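Beta-n-acetylhexosaminidase (Streptococcus pneumoniae, PDB 4AZI) hydrolyses terminal, non-reducing beta-linked N-acetylhexosamine residues from glycans, acting as a family 20 glycoside hydrolase catalytic module of the pneumococcal exo-beta-D-N-acetylglucosaminidase StrH. Local coordinates at residues T304-L309 and V322-S327; E299-T304 and M346-D351; A127-K130 and P136-H139; K65-D70 and L131-P136; L111-N116 and D168-K173. The protein carries 2 engineered substitutions. One frame throughout, in Å; residues are numbered along the deposited sequence.

All five contacts lie within the family 20 TIM-barrel domain. Contacts 1, 2 and 5 belong to the barrel itself. Contacts 1 and 5 start from strands of the same closed sheet. Contact 1 combines a hydrogen bond, a water bridge and a CH-pi contact, while contact 5 is mainly a proline on an aromatic ring. Contact 2 joins two outer helices by van der Waals contacts alone; it shares Thr304 with contact 1, and their side chains touch. Contacts 3 and 4 lie across the chain's centre from contacts 1 and 2. Both use the chain around the end of helix 122-130 and share Pro136; contact 4 brings in the hairpin before helix 69-83. Contact 4 is apolar and buried, whereas contact 3 is partly exposed and adds a carboxylate-amide bond.

Contact 1: T304-L309 and V322-S327; sequences TPFNQL and VGSMLS
The last strand of the TIM barrel, 321-329, is met by the loop that leads toward it, where Ser324 touches Phe306. The loop makes a type I beta turn from Pro305 to Gln308, closed by Gln308 N to Pro305 O. Phe306 touches Ser324 with both its backbone oxygen and its ring. Ser324 OG donates to Phe306 O over a short 2.6 Å. The hydroxyl lies 23° out of the carbonyl plane, with a C=O...OG angle of 151°. The same serine sits over one face of the ring. Its OG is 3.7 Å above the Phe306 ring plane, over the centre. Its CB makes a CH-pi contact, 3.9 Å from the centroid of the Phe306 ring. Phe306 holds CG anti to its backbone N (chi1 179°), which carries the ring across to the strand. Phe306 CE2 comes obliquely to Gly323 CA at 4.4 Å. A water adds a polar bridge. It donates to Ser324 OG at 3.0 Å and to Asn307 OD1 at 2.9 Å. Ser324 OG is thus both donor and acceptor, which satisfies a buried hydroxyl and fixes its rotation. Asn307 OD1 has a second donor in Lys9 NZ. The backbone of strand 321-329 pairs with strand 10-16 on one side, which closes the barrel, and with strand 271-282 on the other. Phe306 also stacks on Tyr356, and its ring touches Phe349 of helix 339-352.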
# COMPACT_ATOMS: atom_id res chain seq x y z
N THR A 304 -5.18 -13.09 -15.38
CA THR A 304 -6.15 -12.09 -14.95
C THR A 304 -5.85 -10.78 -15.67
O THR A 304 -4.73 -10.31 -15.60
CB THR A 304 -6.06 -11.85 -13.43
OG1 THR A 304 -6.18 -13.11 -12.75
CG2 THR A 304 -7.17 -10.90 -12.96
N PRO A 305 -6.86 -10.18 -16.35
CA PRO A 305 -6.59 -8.91 -17.02
C PRO A 305 -6.26 -7.76 -16.06
O PRO A 305 -6.71 -7.75 -14.90
CB PRO A 305 -7.88 -8.63 -17.80
CG PRO A 305 -8.46 -9.99 -18.04
CD PRO A 305 -8.16 -10.75 -16.77
N PHE A 306 -5.45 -6.82 -16.54
CA PHE A 306 -4.96 -5.68 -15.75
C PHE A 306 -6.11 -4.91 -15.13
O PHE A 306 -6.03 -4.46 -13.99
CB PHE A 306 -4.13 -4.75 -16.65
CG PHE A 306 -3.58 -3.52 -15.96
CD1 PHE A 306 -2.35 -3.56 -15.32
CD2 PHE A 306 -4.28 -2.32 -15.99
CE1 PHE A 306 -1.83 -2.42 -14.71
CE2 PHE A 306 -3.78 -1.18 -15.37
CZ PHE A 306 -2.54 -1.24 -14.73
N ASN A 307 -7.18 -4.75 -15.90
CA ASN A 307 -8.35 -4.00 -15.46
C ASN A 307 -9.40 -4.86 -14.74
O ASN A 307 -10.44 -4.33 -14.32
CB ASN A 307 -8.99 -3.25 -16.64
CG ASN A 307 -8.19 -2.03 -17.07
OD1 ASN A 307 -7.53 -1.38 -16.26
ND2 ASN A 307 -8.26 -1.70 -18.36
N GLN A 308 -9.15 -6.16 -14.58
CA GLN A 308 -10.20 -7.02 -14.01
C GLN A 308 -10.30 -6.95 -12.49
O GLN A 308 -9.38 -7.35 -11.79
CB GLN A 308 -10.04 -8.46 -14.49
CG GLN A 308 -11.09 -9.39 -13.92
CD GLN A 308 -11.15 -10.70 -14.67
OE1 GLN A 308 -11.49 -10.73 -15.86
NE2 GLN A 308 -10.83 -11.79 -13.98
N LEU A 309 -11.41 -6.43 -11.98
CA LEU A 309 -11.63 -6.42 -10.53
C LEU A 309 -12.02 -7.82 -10.07
O LEU A 309 -12.67 -8.56 -10.81
CB LEU A 309 -12.68 -5.38 -10.14
CG LEU A 309 -12.22 -3.92 -10.29
CD1 LEU A 309 -13.40 -2.99 -10.52
CD2 LEU A 309 -11.41 -3.46 -9.09
N VAL A 322 -8.33 3.33 -11.23
CA VAL A 322 -7.26 4.32 -11.42
C VAL A 322 -5.94 3.62 -11.77
O VAL A 322 -4.95 4.27 -12.10
CB VAL A 322 -7.08 5.25 -10.19
CG1 VAL A 322 -8.37 5.99 -9.87
CG2 VAL A 322 -6.57 4.46 -8.98
N GLY A 323 -5.95 2.29 -11.70
CA GLY A 323 -4.77 1.47 -11.94
C GLY A 323 -4.82 0.17 -11.16
O GLY A 323 -5.87 -0.22 -10.65
N SER A 324 -3.67 -0.48 -11.03
CA SER A 324 -3.59 -1.80 -10.43
C SER A 324 -2.39 -1.97 -9.52
O SER A 324 -1.35 -1.32 -9.72
CB SER A 324 -3.57 -2.88 -11.52
OG SER A 324 -4.82 -3.00 -12.15
N MET A 325 -2.53 -2.85 -8.54
CA MET A 325 -1.50 -3.10 -7.55
C MET A 325 -1.25 -4.60 -7.37
O MET A 325 -2.18 -5.37 -7.16
CB MET A 325 -1.91 -2.46 -6.22
CG MET A 325 -0.93 -2.68 -5.08
SD MET A 325 -1.03 -1.37 -3.84
CE MET A 325 -2.57 -1.78 -3.02
N LEU A 326 0.01 -5.00 -7.48
CA LEU A 326 0.44 -6.37 -7.17
C LEU A 326 1.05 -6.38 -5.76
O LEU A 326 1.81 -5.47 -5.39
CB LEU A 326 1.44 -6.88 -8.22
CG LEU A 326 1.97 -8.31 -8.09
CD1 LEU A 326 2.03 -8.98 -9.46
CD2 LEU A 326 3.34 -8.31 -7.42
N SER A 327 0.72 -7.40 -4.97
CA SER A 327 0.96 -7.35 -3.53
C SER A 327 1.81 -8.48 -2.97
O SER A 327 1.52 -9.67 -3.19
CB SER A 327 -0.37 -7.30 -2.77
OG SER A 327 -1.26 -6.34 -3.31
O HOH W 1 -6.53 -1.04 -13.55

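Contact 2: E299-T304 and M346-D351; sequences ENTGKT and MTAFAD
This is a helix-helix contact on the outside of the TIM barrel, made by Thr301 with Ala348 and Phe349. Helix 294-303 follows barrel strand 271-282, and helix 339-352 follows strand 321-329. The two helices come very close here. Thr301 CA and Phe349 CA are only 4.8 Å apart, which the small threonine and alanine side chains permit. Thr301 CB packs against the backbone of the facing helix, 3.7 Å from Phe349 CA. Its two branches part there. Thr301 CG2 touches Phe349 CB at 3.9 Å. Thr301 OG1 sits between the backbone N and the carbonyl carbon (chi1 63°), and meets Ala348 CB at 3.4 Å. That hydroxyl is hydrogen-bonded to Ile298 O in its own helix, so its polar need is met away from the interface. No hydrogen bond joins the two segments. Beneath the pair, Thr301 and Phe349 both touch Leu326 of strand 321-329, and the Phe349 ring also meets Trp279. A chi1 of -164° carries the Phe349 ring past Thr301, whose O lies in the ring plane at its edge, 4.0 Å from Phe349 CD1.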
# COMPACT_ATOMS: atom_id res chain seq x y z
N GLU A 299 1.54 -16.97 -12.81
CA GLU A 299 0.54 -17.35 -13.83
C GLU A 299 -0.50 -16.25 -13.97
O GLU A 299 -0.76 -15.78 -15.08
CB GLU A 299 -0.14 -18.69 -13.47
CG GLU A 299 -1.06 -19.23 -14.56
CD GLU A 299 -1.95 -20.38 -14.08
OE1 GLU A 299 -1.93 -20.69 -12.87
OE2 GLU A 299 -2.68 -20.96 -14.92
N ASN A 300 -1.07 -15.83 -12.84
CA ASN A 300 -2.17 -14.85 -12.83
C ASN A 300 -1.83 -13.46 -13.36
O ASN A 300 -2.73 -12.73 -13.80
CB ASN A 300 -2.80 -14.73 -11.43
CG ASN A 300 -3.51 -16.00 -10.99
OD1 ASN A 300 -3.58 -16.29 -9.80
ND2 ASN A 300 -4.07 -16.74 -11.95
N THR A 301 -0.56 -13.07 -13.31
CA THR A 301 -0.14 -11.80 -13.92
C THR A 301 -0.45 -11.75 -15.41
O THR A 301 -0.61 -10.67 -15.98
CB THR A 301 1.36 -11.47 -13.71
OG1 THR A 301 2.17 -12.47 -14.36
CG2 THR A 301 1.70 -11.37 -12.23
N GLY A 302 -0.52 -12.92 -16.03
CA GLY A 302 -0.95 -13.05 -17.42
C GLY A 302 -2.43 -13.37 -17.56
O GLY A 302 -3.11 -12.80 -18.40
N LYS A 303 -2.92 -14.28 -16.72
CA LYS A 303 -4.28 -14.84 -16.83
C LYS A 303 -5.40 -13.88 -16.43
O LYS A 303 -6.46 -13.89 -17.04
CB LYS A 303 -4.37 -16.12 -15.99
CG LYS A 303 -5.25 -17.21 -16.59
CD LYS A 303 -4.78 -18.59 -16.11
CE LYS A 303 -5.27 -19.69 -17.03
N THR A 304 -5.18 -13.09 -15.38
CA THR A 304 -6.15 -12.09 -14.95
C THR A 304 -5.85 -10.78 -15.67
O THR A 304 -4.73 -10.31 -15.60
CB THR A 304 -6.06 -11.85 -13.43
OG1 THR A 304 -6.18 -13.11 -12.75
CG2 THR A 304 -7.17 -10.90 -12.96
N MET A 346 7.15 -9.12 -10.31
CA MET A 346 7.04 -7.76 -10.85
C MET A 346 7.26 -7.70 -12.35
O MET A 346 6.52 -7.03 -13.06
CB MET A 346 8.02 -6.82 -10.16
CG MET A 346 7.66 -6.50 -8.72
SD MET A 346 8.96 -5.57 -7.91
CE MET A 346 8.79 -3.97 -8.70
N THR A 347 8.29 -8.40 -12.83
CA THR A 347 8.65 -8.40 -14.25
C THR A 347 7.54 -9.04 -15.10
O THR A 347 7.17 -8.50 -16.15
CB THR A 347 10.00 -9.13 -14.49
OG1 THR A 347 11.02 -8.48 -13.72
CG2 THR A 347 10.39 -9.10 -15.96
N ALA A 348 7.01 -10.17 -14.63
CA ALA A 348 5.90 -10.86 -15.31
C ALA A 348 4.66 -9.98 -15.50
O ALA A 348 4.10 -9.93 -16.59
CB ALA A 348 5.55 -12.13 -14.56
N PHE A 349 4.26 -9.27 -14.44
CA PHE A 349 3.13 -8.33 -14.49
C PHE A 349 3.39 -7.19 -15.50
O PHE A 349 2.50 -6.83 -16.27
CB PHE A 349 2.82 -7.78 -13.09
CG PHE A 349 1.47 -7.11 -12.96
CD1 PHE A 349 0.33 -7.66 -13.55
CD2 PHE A 349 1.34 -5.95 -12.19
CE1 PHE A 349 -0.91 -7.04 -13.41
CE2 PHE A 349 0.10 -5.33 -12.05
CZ PHE A 349 -1.03 -5.88 -12.65
N ALA A 350 4.61 -6.65 -15.49
CA ALA A 350 4.98 -5.61 -16.45
C ALA A 350 5.00 -6.15 -17.88
O ALA A 350 4.48 -5.52 -18.80
CB ALA A 350 6.32 -4.99 -16.08
N ASP A 351 5.59 -7.34 -18.06
CA ASP A 351 5.71 -7.96 -19.39
C ASP A 351 4.38 -8.33 -20.03
O ASP A 351 4.22 -8.24 -21.25
CB ASP A 351 6.64 -9.17 -19.35
CG ASP A 351 8.10 -8.78 -19.37
OD1 ASP A 351 8.41 -7.61 -19.66
OD2 ASP A 351 8.95 -9.65 -19.10

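Contact 3: A127-K130 and P136-H139; sequences AMEK and PQAH
Glu129 and Gln137 join by a side-chain hydrogen bond, with Pro136 packed beside them. Gln137 NE2 donates to Glu129 OE2 at 2.7 Å, and the N-H...O angle is a nearly straight 166°. The two flat groups are turned steeply, with their planes 76° apart. The acceptor lies nearly in the Gln137 amide plane, while the donor reaches OE2 from above the carboxylate plane. Gln137 bends at its second torsion (chi2 93°), which brings the amide back toward the helix although its CB does not point there. Glu129 is extended beyond CG. Its aliphatic part crosses the proline ring at about a right angle, with Glu129 CG 3.7 Å from Pro136 CD. On another part of the ring, Met128 CE touches Pro136 CB at 3.6 Å. Met128 turns at its third torsion to set this methyl against the ring. Pro136 is thus gripped by two consecutive helix residues, one apolar and one through the stem of an acid. These elements belong to the long excursion between barrel strand 110-117 and helix 153-170. Helix 122-130 begins shortly after His120, which lines the inhibitor pocket. The five-residue link from Lys130 to Pro136 turns the chain back along the helix end. Farther out, Ala155, Phe158 and Val159 of helix 153-170 pack on Met128, and Ala155 also reaches Pro136. Leu125, one turn back in the helix, touches both Pro136 and Gln137. The Pro136 backbone is hydrogen-bonded to Asp149, and that of Ala138 to Ser144 and Thr147.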
# COMPACT_ATOMS: atom_id res chain seq x y z
N ALA A 127 1.36 -1.67 22.67
CA ALA A 127 1.92 -0.35 22.94
C ALA A 127 0.99 0.45 23.85
O ALA A 127 1.44 1.06 24.83
CB ALA A 127 2.19 0.39 21.64
N MET A 128 -0.30 0.42 23.55
CA MET A 128 -1.28 1.15 24.35
C MET A 128 -1.33 0.63 25.80
O MET A 128 -1.42 1.42 26.73
CB MET A 128 -2.66 1.13 23.70
CG MET A 128 -2.80 2.07 22.50
SD MET A 128 -4.52 2.32 21.98
CE MET A 128 -4.80 0.80 21.09
N GLU A 129 -1.25 -0.69 25.97
CA GLU A 129 -1.20 -1.30 27.32
C GLU A 129 0.07 -0.91 28.08
O GLU A 129 0.04 -0.75 29.30
CB GLU A 129 -1.30 -2.82 27.25
CG GLU A 129 -2.61 -3.35 26.70
CD GLU A 129 -2.70 -4.87 26.72
OE1 GLU A 129 -1.66 -5.55 26.60
OE2 GLU A 129 -3.83 -5.40 26.85
N LYS A 130 1.19 -0.77 27.37
CA LYS A 130 2.44 -0.33 27.98
C LYS A 130 2.34 1.14 28.41
O LYS A 130 3.03 1.58 29.33
CB LYS A 130 3.63 -0.55 27.05
CG LYS A 130 3.96 -2.00 26.74
CD LYS A 130 4.49 -2.75 27.95
CE LYS A 130 4.94 -4.16 27.57
NZ LYS A 130 5.60 -4.86 28.70
N PRO A 136 -7.46 -2.42 25.28
CA PRO A 136 -7.79 -1.78 24.01
C PRO A 136 -8.35 -2.78 22.99
O PRO A 136 -8.79 -2.36 21.91
CB PRO A 136 -6.44 -1.24 23.54
CG PRO A 136 -5.45 -2.21 24.09
CD PRO A 136 -6.01 -2.64 25.42
N GLN A 137 -8.34 -4.06 23.33
CA GLN A 137 -8.67 -5.12 22.38
C GLN A 137 -10.16 -5.35 22.24
O GLN A 137 -10.90 -5.34 23.22
CB GLN A 137 -8.00 -6.43 22.76
CG GLN A 137 -6.48 -6.38 22.83
CD GLN A 137 -5.97 -6.08 24.23
OE1 GLN A 137 -6.74 -5.70 25.12
NE2 GLN A 137 -4.67 -6.25 24.44
N ALA A 138 -10.59 -5.57 21.00
CA ALA A 138 -11.91 -6.12 20.72
C ALA A 138 -11.97 -7.50 21.36
O ALA A 138 -10.96 -8.20 21.46
CB ALA A 138 -12.15 -6.20 19.23
N HIS A 139 -13.16 -7.87 21.80
CA HIS A 139 -13.39 -9.09 22.56
C HIS A 139 -14.67 -9.72 22.07
O HIS A 139 -15.77 -9.21 22.32
CB HIS A 139 -13.44 -8.71 24.04
CG HIS A 139 -13.74 -9.86 24.98
ND1 HIS A 139 -13.97 -9.66 26.30
CD2 HIS A 139 -13.85 -11.23 24.76
CE1 HIS A 139 -14.20 -10.84 26.89
NE2 HIS A 139 -14.13 -11.80 25.96

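Contact 4: K65-D70 and L131-P136; sequences KTYASD and LGIKNP
Tyr67 points its CB toward the turn at 131-136 and reaches Leu131 and Ile133 with the CD2-CE2 side of its ring and its hydroxyl. CG lies anti to the carbonyl carbon (chi1 -49°), which swings the ring toward the turn. The first ring atom to meet the other segment is Tyr67 CD2. It packs on Leu131 CB at 4.1 Å. The next, Tyr67 CE2, has two neighbours. Leu131 O lies at the ring edge near its plane, 4.1 Å from Tyr67 CE2. Ile133 CD1 is at the same distance from CE2 but approaches obliquely. At the tip, Tyr67 OH passes Ile133 CD1 at 4.0 Å, the two side chains crossing at about a right angle. The hydroxyl makes a weak hydrogen bond to Asn63 ND2, in the turn of its own beta hairpin, 60-62 with 65-67. The turn it meets is the Schellman motif that ends helix 122-130. Gly132, with positive phi, is its C-prime residue. Gly132 N pairs with Glu129 O, and Ile133 N with Met128 O at 2.8 Å. This reversal brings Leu131 and Ile133 to the same tyrosine, on either side of the glycine in sequence. Phe158 of helix 153-170 meets the Tyr67 ring edge-to-face, and it also touches Leu131 and Ile133. Val72 of helix 69-83 packs on Tyr67, while Asp71 and Ala75 of that helix reach Leu131.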
# COMPACT_ATOMS: atom_id res chain seq x y z
N LYS A 65 -4.50 14.12 28.25
CA LYS A 65 -3.11 14.01 28.70
C LYS A 65 -2.13 13.91 27.54
O LYS A 65 -2.54 13.85 26.38
CB LYS A 65 -2.96 12.80 29.63
CG LYS A 65 -3.25 11.46 28.97
CD LYS A 65 -2.51 10.32 29.67
CE LYS A 65 -3.14 9.95 31.00
NZ LYS A 65 -4.58 9.59 30.86
N THR A 66 -0.84 13.93 27.86
CA THR A 66 0.19 13.70 26.86
C THR A 66 0.98 12.45 27.18
O THR A 66 1.23 12.13 28.34
CB THR A 66 1.17 14.88 26.71
OG1 THR A 66 1.93 15.04 27.92
CG2 THR A 66 0.41 16.14 26.40
N TYR A 67 1.36 11.75 26.12
CA TYR A 67 2.25 10.61 26.22
C TYR A 67 3.54 11.06 25.57
O TYR A 67 3.56 11.45 24.39
CB TYR A 67 1.66 9.38 25.49
CG TYR A 67 0.20 9.08 25.85
CD1 TYR A 67 -0.84 9.85 25.34
CD2 TYR A 67 -0.13 8.03 26.71
CE1 TYR A 67 -2.16 9.60 25.66
CE2 TYR A 67 -1.46 7.76 27.04
CZ TYR A 67 -2.46 8.55 26.51
OH TYR A 67 -3.79 8.31 26.81
N ALA A 68 4.61 11.06 26.37
CA ALA A 68 5.92 11.58 25.95
C ALA A 68 6.53 10.76 24.83
O ALA A 68 6.31 9.55 24.75
CB ALA A 68 6.86 11.63 27.15
N SER A 69 7.30 11.42 23.97
CA SER A 69 7.90 10.77 22.80
C SER A 69 8.69 9.49 23.10
O SER A 69 8.49 8.49 22.42
CB SER A 69 8.78 11.75 22.00
OG SER A 69 9.35 11.11 20.86
N ASP A 70 9.56 9.52 24.11
CA ASP A 70 10.38 8.35 24.46
C ASP A 70 9.55 7.15 24.90
O ASP A 70 9.88 6.01 24.59
CB ASP A 70 11.38 8.67 25.58
CG ASP A 70 12.52 9.56 25.14
OD1 ASP A 70 12.81 9.64 23.92
OD2 ASP A 70 13.12 10.19 26.03
N LEU A 131 1.48 1.89 27.74
CA LEU A 131 1.25 3.29 28.07
C LEU A 131 0.09 3.49 29.04
O LEU A 131 -0.29 4.62 29.32
CB LEU A 131 1.05 4.12 26.79
CG LEU A 131 2.24 4.15 25.82
CD1 LEU A 131 1.81 4.58 24.42
CD2 LEU A 131 3.35 5.05 26.35
N GLY A 132 -0.48 2.41 29.55
CA GLY A 132 -1.50 2.49 30.59
C GLY A 132 -2.93 2.52 30.09
O GLY A 132 -3.86 2.81 30.86
N ILE A 133 -3.12 2.21 28.81
CA ILE A 133 -4.45 2.12 28.23
C ILE A 133 -4.86 0.64 28.30
O ILE A 133 -4.40 -0.19 27.50
CB ILE A 133 -4.48 2.64 26.77
CG1 ILE A 133 -4.08 4.12 26.72
CG2 ILE A 133 -5.85 2.45 26.13
CD1 ILE A 133 -3.48 4.56 25.39
N LYS A 134 -5.71 0.32 29.28
CA LYS A 134 -6.11 -1.07 29.54
C LYS A 134 -7.21 -1.52 28.59
O LYS A 134 -8.08 -0.72 28.21
CB LYS A 134 -6.62 -1.25 30.98
CG LYS A 134 -5.62 -0.93 32.08
CD LYS A 134 -6.29 -1.06 33.45
CE LYS A 134 -5.34 -0.67 34.57
NZ LYS A 134 -4.23 -1.66 34.74
N ASN A 135 -7.19 -2.80 28.24
CA ASN A 135 -8.22 -3.42 27.40
C ASN A 135 -8.50 -2.69 26.08
O ASN A 135 -9.66 -2.37 25.78
CB ASN A 135 -9.53 -3.57 28.20
CG ASN A 135 -9.34 -4.35 29.48
OD1 ASN A 135 -9.66 -3.87 30.57
ND2 ASN A 135 -8.81 -5.56 29.36
N PRO A 136 -7.46 -2.42 25.28
CA PRO A 136 -7.79 -1.78 24.01
C PRO A 136 -8.35 -2.78 22.99
O PRO A 136 -8.79 -2.36 21.91
CB PRO A 136 -6.44 -1.24 23.54
CG PRO A 136 -5.45 -2.21 24.09
CD PRO A 136 -6.01 -2.64 25.42

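Contact 5: L111-N116 and D168-K173; sequences LIPAIN and DFFAGK. With EDO (1,2-ethanediol), chain E.
Pro113 and Phe170 pack barrel strand 110-117 against the C-terminal end of helix 153-170, within a beta-alpha-beta unit of the TIM barrel that continues into strand 176-180. The proline ring lies over the phenyl face. Pro113 CG is 3.6 Å from the Phe170 ring centroid and only 5° off the normal, a CH-pi contact. Pro113 CB sits farther out, 3.6 Å from Phe170 CZ. Leu111 CD2 comes obliquely to Phe170 CE1 at 4.4 Å. The opposite face of Phe170 is taken by Phe169, whose CD2 stands 3.6 Å above the centre of the ring. Different first torsions set this up. Phe170 has CG beside its backbone N (chi1 -67°) and reaches toward the strand. Phe169 has CG anti to that atom (chi1 166°), which helps bring an edge of its ring, at CD2, onto the Phe170 face. Lys173 CD lies over one face of Phe169, toward its rim. The lysine then bends at its last torsion, and Lys173 NZ donates to Phe169 O at 2.6 Å, in the carbonyl plane. NZ also donates to O2 of a bound 1,2-ethanediol, probably from the crystallisation liquor. Farther along the strand, Asn116 ND2 is hydrogen-bonded to Asp182 of the inhibitor pocket. At the other end a water joins the two backbones, accepting from Leu111 N at 3.0 Å and donating to Lys173 O at 3.1 Å.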
# COMPACT_ATOMS: atom_id res chain seq x y z
N LEU A 111 5.52 7.12 -3.43
CA LEU A 111 5.33 6.20 -2.32
C LEU A 111 3.90 6.32 -1.78
O LEU A 111 3.37 7.42 -1.61
CB LEU A 111 6.34 6.46 -1.19
CG LEU A 111 6.25 5.43 -0.06
CD1 LEU A 111 7.22 4.28 -0.28
CD2 LEU A 111 6.47 6.07 1.30
N ILE A 112 3.27 5.18 -1.53
CA ILE A 112 2.00 5.15 -0.85
C ILE A 112 2.12 4.40 0.48
O ILE A 112 2.17 3.17 0.49
CB ILE A 112 0.87 4.50 -1.69
CG1 ILE A 112 0.82 5.07 -3.11
CG2 ILE A 112 -0.47 4.67 -0.99
CD1 ILE A 112 -0.10 4.29 -4.05
N PRO A 113 2.16 5.14 1.60
CA PRO A 113 2.18 4.47 2.91
C PRO A 113 0.83 3.90 3.34
O PRO A 113 -0.23 4.48 3.04
CB PRO A 113 2.56 5.61 3.85
CG PRO A 113 1.96 6.83 3.22
CD PRO A 113 2.13 6.61 1.73
N ALA A 114 0.89 2.78 4.07
CA ALA A 114 -0.27 2.24 4.78
C ALA A 114 0.05 2.09 6.28
O ALA A 114 1.13 1.59 6.64
CB ALA A 114 -0.70 0.90 4.19
N ILE A 115 -0.88 2.54 7.12
CA ILE A 115 -0.86 2.31 8.57
C ILE A 115 -2.22 1.74 8.95
O ILE A 115 -3.22 2.46 8.96
CB ILE A 115 -0.64 3.61 9.39
CG1 ILE A 115 0.62 4.37 8.96
CG2 ILE A 115 -0.66 3.31 10.89
CD1 ILE A 115 1.94 3.71 9.30
N ASN A 116 -2.26 0.44 9.25
CA ASN A 116 -3.52 -0.27 9.41
C ASN A 116 -4.18 -0.09 10.77
O ASN A 116 -3.50 -0.09 11.78
CB ASN A 116 -3.33 -1.77 9.13
CG ASN A 116 -4.50 -2.37 8.38
OD1 ASN A 116 -5.62 -1.86 8.42
ND2 ASN A 116 -4.24 -3.47 7.68
N ASP A 168 0.53 13.66 9.46
CA ASP A 168 1.28 14.92 9.52
C ASP A 168 2.63 14.82 8.80
O ASP A 168 2.99 15.71 8.02
CB ASP A 168 1.40 15.44 10.97
CG ASP A 168 0.04 15.91 11.55
OD1 ASP A 168 -0.87 16.19 10.76
OD2 ASP A 168 -0.13 16.00 12.79
N PHE A 169 3.37 13.73 9.03
CA PHE A 169 4.66 13.53 8.34
C PHE A 169 4.52 13.34 6.82
O PHE A 169 5.28 13.92 6.05
CB PHE A 169 5.46 12.39 8.98
CG PHE A 169 6.61 11.90 8.14
CD1 PHE A 169 7.85 12.55 8.19
CD2 PHE A 169 6.47 10.80 7.30
CE1 PHE A 169 8.91 12.11 7.41
CE2 PHE A 169 7.53 10.35 6.52
CZ PHE A 169 8.75 11.01 6.57
N PHE A 170 3.53 12.54 6.40
CA PHE A 170 3.32 12.27 4.97
C PHE A 170 2.66 13.41 4.20
O PHE A 170 2.83 13.50 2.99
CB PHE A 170 2.54 10.95 4.75
CG PHE A 170 3.30 9.73 5.16
CD1 PHE A 170 4.47 9.37 4.50
CD2 PHE A 170 2.86 8.94 6.22
CE1 PHE A 170 5.18 8.24 4.89
CE2 PHE A 170 3.57 7.82 6.62
CZ PHE A 170 4.74 7.47 5.95
N ALA A 171 1.90 14.28 4.89
CA ALA A 171 1.29 15.45 4.26
C ALA A 171 2.31 16.22 3.44
O ALA A 171 3.33 16.67 3.97
CB ALA A 171 0.64 16.36 5.30
N GLY A 172 2.06 16.33 2.15
CA GLY A 172 2.96 17.01 1.23
C GLY A 172 4.19 16.22 0.81
O GLY A 172 5.04 16.75 0.10
N LYS A 173 4.29 14.96 1.23
CA LYS A 173 5.36 14.07 0.79
C LYS A 173 4.82 12.97 -0.13
O LYS A 173 5.52 12.47 -1.01
CB LYS A 173 6.09 13.45 1.99
CG LYS A 173 6.79 14.46 2.91
CD LYS A 173 7.69 13.77 3.92
CE LYS A 173 8.32 14.76 4.90
NZ LYS A 173 7.31 15.56 5.65
C1 EDO E . 8.24 16.01 9.90
O1 EDO E . 8.95 15.97 11.13
C2 EDO E . 9.07 16.79 8.89
O2 EDO E . 9.16 16.02 7.68
O HOH W 2 5.78 10.06 -2.92